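Local coordinates for protein soluble lytic murein transglycosylase (Pseudomonas aeruginosa, PDB 5OHU) that probably cleaves the glycan strands of bacterial peptidoglycan as a lytic transglycosylase, turning over cell-wall murein from strand ends and within strands, at residues T227-V241 with L259-E273. Residues are numbered along the deposited sequence; the frame is centred on the assembly and turned at random. Where two conformers were deposited one is given.
With PO4 (phosphate ion), chain G.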
# COMPACT_ATOMS: atom_id res chain seq x y z
N THR A 227 7.04 31.76 21.07
CA THR A 227 5.66 31.82 21.52
C THR A 227 5.14 33.25 21.52
O THR A 227 3.98 33.50 21.16
CB THR A 227 5.53 31.20 22.91
OG1 THR A 227 6.57 31.70 23.76
CG2 THR A 227 5.65 29.69 22.81
N GLY A 228 5.99 34.21 21.88
CA GLY A 228 5.60 35.61 21.83
C GLY A 228 5.09 36.06 20.48
O GLY A 228 4.31 37.02 20.41
N ARG A 229 5.51 35.41 19.40
CA ARG A 229 5.12 35.82 18.06
C ARG A 229 3.81 35.18 17.61
O ARG A 229 3.19 35.68 16.67
CB ARG A 229 6.24 35.46 17.06
CG ARG A 229 6.29 36.30 15.78
CD ARG A 229 5.58 35.59 14.63
NE ARG A 229 5.29 36.46 13.48
CZ ARG A 229 4.19 37.19 13.35
NH1 ARG A 229 3.27 37.18 14.31
NH2 ARG A 229 4.00 37.93 12.26
N PHE A 230 3.38 34.10 18.26
CA PHE A 230 2.18 33.41 17.81
C PHE A 230 1.08 33.52 18.86
O PHE A 230 0.45 32.52 19.20
CB PHE A 230 2.51 31.96 17.48
CG PHE A 230 3.47 31.81 16.33
CD1 PHE A 230 3.00 31.77 15.02
CD2 PHE A 230 4.83 31.78 16.55
CE1 PHE A 230 3.87 31.65 13.96
CE2 PHE A 230 5.71 31.67 15.49
CZ PHE A 230 5.23 31.60 14.20
N SER A 231 0.81 34.74 19.33
CA SER A 231 -0.01 35.00 20.50
C SER A 231 -1.40 35.57 20.20
O SER A 231 -2.25 35.57 21.09
CB SER A 231 0.71 36.00 21.41
OG SER A 231 0.96 37.20 20.70
N GLN A 232 -1.64 36.07 18.99
CA GLN A 232 -2.90 36.72 18.66
C GLN A 232 -4.07 35.74 18.75
O GLN A 232 -4.08 34.69 18.09
CB GLN A 232 -2.77 37.29 17.26
CG GLN A 232 -3.94 38.08 16.76
CD GLN A 232 -3.60 38.77 15.46
OE1 GLN A 232 -3.11 39.90 15.47
NE2 GLN A 232 -3.82 38.09 14.34
N ARG A 233 -5.07 36.08 19.57
CA ARG A 233 -6.13 35.12 19.91
C ARG A 233 -7.24 35.13 18.85
O ARG A 233 -8.37 35.56 19.09
CB ARG A 233 -6.72 35.43 21.29
CG ARG A 233 -5.73 35.60 22.41
CD ARG A 233 -6.45 35.56 23.77
NE ARG A 233 -6.92 34.22 24.11
CZ ARG A 233 -6.55 33.53 25.19
NH1 ARG A 233 -5.70 34.06 26.06
NH2 ARG A 233 -7.04 32.32 25.40
N ASP A 234 -6.90 34.62 17.67
CA ASP A 234 -7.89 34.43 16.61
C ASP A 234 -7.75 33.02 16.04
O ASP A 234 -6.76 32.33 16.27
CB ASP A 234 -7.76 35.50 15.51
CG ASP A 234 -6.39 35.51 14.84
OD1 ASP A 234 -5.86 34.44 14.48
OD2 ASP A 234 -5.84 36.61 14.66
N HIS A 235 -8.78 32.60 15.29
CA HIS A 235 -8.79 31.24 14.75
C HIS A 235 -7.69 31.04 13.72
O HIS A 235 -7.16 29.94 13.58
CB HIS A 235 -10.17 30.95 14.16
CG HIS A 235 -11.30 31.06 15.15
ND1 HIS A 235 -12.59 31.37 14.78
CD2 HIS A 235 -11.32 30.90 16.49
CE1 HIS A 235 -13.36 31.40 15.85
NE2 HIS A 235 -12.61 31.12 16.90
N ALA A 236 -7.36 32.09 12.97
CA ALA A 236 -6.30 31.98 11.98
C ALA A 236 -4.99 31.60 12.65
O ALA A 236 -4.31 30.65 12.23
CB ALA A 236 -6.16 33.29 11.20
N THR A 237 -4.62 32.32 13.71
CA THR A 237 -3.39 32.01 14.41
C THR A 237 -3.43 30.61 15.02
O THR A 237 -2.43 29.88 14.98
CB THR A 237 -3.14 33.10 15.46
OG1 THR A 237 -3.06 34.37 14.79
CG2 THR A 237 -1.84 32.85 16.21
N ALA A 238 -4.60 30.19 15.52
CA ALA A 238 -4.73 28.83 16.03
C ALA A 238 -4.56 27.80 14.93
O ALA A 238 -3.99 26.73 15.17
CB ALA A 238 -6.08 28.64 16.72
N ASP A 239 -5.06 28.10 13.72
CA ASP A 239 -4.83 27.20 12.59
C ASP A 239 -3.36 27.15 12.22
O ASP A 239 -2.81 26.06 11.97
CB ASP A 239 -5.66 27.67 11.39
CG ASP A 239 -7.00 26.98 11.30
OD1 ASP A 239 -7.09 25.79 11.67
OD2 ASP A 239 -7.97 27.63 10.86
N VAL A 240 -2.69 28.30 12.18
CA VAL A 240 -1.26 28.29 11.89
C VAL A 240 -0.52 27.41 12.90
O VAL A 240 0.24 26.52 12.52
CB VAL A 240 -0.70 29.72 11.89
CG1 VAL A 240 0.82 29.69 11.82
CG2 VAL A 240 -1.28 30.46 10.68
N VAL A 241 -0.79 27.63 14.18
CA VAL A 241 -0.05 26.93 15.23
C VAL A 241 -0.38 25.44 15.20
O VAL A 241 0.52 24.60 15.32
CB VAL A 241 -0.35 27.58 16.59
CG1 VAL A 241 0.08 26.68 17.73
CG2 VAL A 241 0.35 28.93 16.66
N LEU A 259 5.06 22.70 23.44
CA LEU A 259 4.48 23.90 22.86
C LEU A 259 2.96 23.85 22.91
O LEU A 259 2.31 24.88 23.14
CB LEU A 259 4.98 24.08 21.43
CG LEU A 259 6.46 24.48 21.43
CD1 LEU A 259 7.01 24.43 20.00
CD2 LEU A 259 6.62 25.88 22.01
N LEU A 260 2.38 22.66 22.70
CA LEU A 260 0.96 22.47 22.95
C LEU A 260 0.61 22.88 24.37
O LEU A 260 -0.39 23.57 24.60
CB LEU A 260 0.57 21.01 22.71
CG LEU A 260 -0.89 20.68 23.05
CD1 LEU A 260 -1.83 21.49 22.16
CD2 LEU A 260 -1.17 19.18 22.91
N ASP A 261 1.46 22.52 25.34
CA ASP A 261 1.17 22.86 26.73
C ASP A 261 1.19 24.37 26.93
O ASP A 261 0.44 24.89 27.77
CB ASP A 261 2.16 22.15 27.67
CG ASP A 261 1.94 20.65 27.71
OD1 ASP A 261 0.85 20.20 27.29
OD2 ASP A 261 2.85 19.91 28.15
N TYR A 262 2.01 25.09 26.17
CA TYR A 262 1.96 26.55 26.22
C TYR A 262 0.75 27.09 25.46
O TYR A 262 0.05 27.98 25.95
CB TYR A 262 3.24 27.15 25.64
CG TYR A 262 3.22 28.66 25.69
CD1 TYR A 262 2.60 29.41 24.68
CD2 TYR A 262 3.85 29.34 26.74
CE1 TYR A 262 2.56 30.79 24.74
CE2 TYR A 262 3.84 30.72 26.79
CZ TYR A 262 3.19 31.43 25.79
OH TYR A 262 3.18 32.80 25.84
N TYR A 263 0.52 26.61 24.23
CA TYR A 263 -0.45 27.25 23.34
C TYR A 263 -1.89 26.91 23.69
O TYR A 263 -2.79 27.68 23.33
CB TYR A 263 -0.19 26.84 21.88
CG TYR A 263 0.97 27.57 21.24
CD1 TYR A 263 0.94 28.95 21.07
CD2 TYR A 263 2.11 26.88 20.83
CE1 TYR A 263 2.00 29.62 20.49
CE2 TYR A 263 3.19 27.55 20.26
CZ TYR A 263 3.12 28.92 20.09
OH TYR A 263 4.17 29.59 19.53
N SER A 264 -2.13 25.79 24.38
CA SER A 264 -3.49 25.33 24.60
C SER A 264 -4.35 26.41 25.27
O SER A 264 -5.51 26.61 24.89
CB SER A 264 -3.48 24.05 25.44
OG SER A 264 -4.76 23.46 25.47
N SER A 265 -3.79 27.13 26.23
CA SER A 265 -4.53 28.14 26.97
C SER A 265 -4.39 29.54 26.37
O SER A 265 -5.02 30.47 26.88
CB SER A 265 -4.05 28.18 28.43
OG SER A 265 -2.85 28.93 28.55
N ALA A 266 -3.60 29.70 25.33
CA ALA A 266 -3.37 31.01 24.76
C ALA A 266 -4.13 31.26 23.47
O ALA A 266 -4.25 32.42 23.07
CB ALA A 266 -1.86 31.22 24.53
N LEU A 267 -4.64 30.22 22.81
CA LEU A 267 -5.18 30.34 21.46
C LEU A 267 -6.50 29.59 21.35
O LEU A 267 -6.65 28.51 21.93
CB LEU A 267 -4.19 29.80 20.43
CG LEU A 267 -2.90 30.61 20.30
CD1 LEU A 267 -1.99 30.00 19.23
CD2 LEU A 267 -3.22 32.06 19.98
N PRO A 268 -7.37 30.08 20.67
CA PRO A 268 -8.72 29.48 20.62
C PRO A 268 -8.81 28.30 19.65
O PRO A 268 -9.49 28.33 18.62
CB PRO A 268 -9.58 30.65 20.16
CG PRO A 268 -8.66 31.39 19.21
CD PRO A 268 -7.32 31.35 19.91
N PHE A 269 -8.10 27.22 19.98
CA PHE A 269 -8.24 26.00 19.21
C PHE A 269 -9.67 25.49 19.28
O PHE A 269 -10.28 25.50 20.35
CB PHE A 269 -7.31 24.91 19.76
CG PHE A 269 -5.86 25.22 19.64
CD1 PHE A 269 -5.24 25.26 18.40
CD2 PHE A 269 -5.09 25.44 20.77
CE1 PHE A 269 -3.89 25.53 18.29
CE2 PHE A 269 -3.74 25.72 20.67
CZ PHE A 269 -3.14 25.76 19.42
N SER A 270 -10.19 25.03 18.15
CA SER A 270 -11.45 24.30 18.19
C SER A 270 -11.25 22.96 18.88
O SER A 270 -10.13 22.43 18.96
CB SER A 270 -12.01 24.08 16.78
OG SER A 270 -11.20 23.22 16.00
N SER A 271 -12.35 22.41 19.39
CA SER A 271 -12.29 21.09 20.01
C SER A 271 -11.72 20.05 19.06
O SER A 271 -11.00 19.13 19.49
CB SER A 271 -13.68 20.69 20.49
OG SER A 271 -13.62 20.07 21.77
N ASP A 272 -11.98 20.20 17.76
CA ASP A 272 -11.53 19.23 16.77
C ASP A 272 -10.03 19.32 16.54
O ASP A 272 -9.33 18.30 16.50
CB ASP A 272 -12.28 19.43 15.46
CG ASP A 272 -13.79 19.42 15.65
OD1 ASP A 272 -14.29 18.50 16.32
OD2 ASP A 272 -14.46 20.34 15.14
N GLU A 273 -9.50 20.54 16.34
CA GLU A 273 -8.08 20.62 16.06
C GLU A 273 -7.25 20.21 17.28
O GLU A 273 -6.19 19.60 17.12
CB GLU A 273 -7.68 22.01 15.56
CG GLU A 273 -8.18 23.18 16.35
CD GLU A 273 -8.25 24.45 15.50
OE1 GLU A 273 -7.78 24.40 14.34
OE2 GLU A 273 -8.79 25.47 15.98
P PO4 G . -10.93 23.09 11.90
O1 PO4 G . -10.00 24.21 11.48
O2 PO4 G . -10.13 21.81 12.02
O3 PO4 G . -12.01 22.92 10.86
O4 PO4 G . -11.55 23.42 13.23
O HOH W 1 5.72 33.72 25.22
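Val-241 of helix 235-251 packs against Tyr-263 of helix 253-263 and against Leu-267 and Phe-269 in the link to helix 271-287, one corner of the all-helical superhelical part of this Slt-family enzyme. The buried side is tight. Branching at CB lets Val-241 fill two sites. CG1, anti to the backbone N (chi1 165°), lies over one face of Tyr-263 in a CH-pi contact and also meets the rim of Phe-269. CG2 touches Leu-267 CD1 at 3.6 Å. Ala-238, small enough for the backbones to come close, sets its CB 3.9 Å from Phe-269 CD1. Tyr-263 pairs an apolar ring with a polar end, and its OH reaches past Phe-230 CB to hydrogen-bond the carbonyl of Leu-224.

Toward solvent the contact is looser and more polar. Threonine suits its place with two branches: Thr-227 CG2 rests over one face of the exposed Tyr-262, while a water bridges Thr-227 OG1 and Tyr-262 OH. Asp-239 OD1 and Glu-273 OE1 approach to 3.1 Å, Glu-273 being held in a capping box where its OE2 accepts from Ser-270 N; Lys-186, salt-bridged to Asp-239 OD1, and Trp-182 NE1, hydrogen-bonded to OD2, probably ease the closeness. The long Arg-233, bent at chi3 (71°), lays its guanidinium over the Ala-266 carbonyl oxygen; its NH2 donates to Ser-265 O at 3.1 Å, a bent bond arriving from above the carbonyl plane.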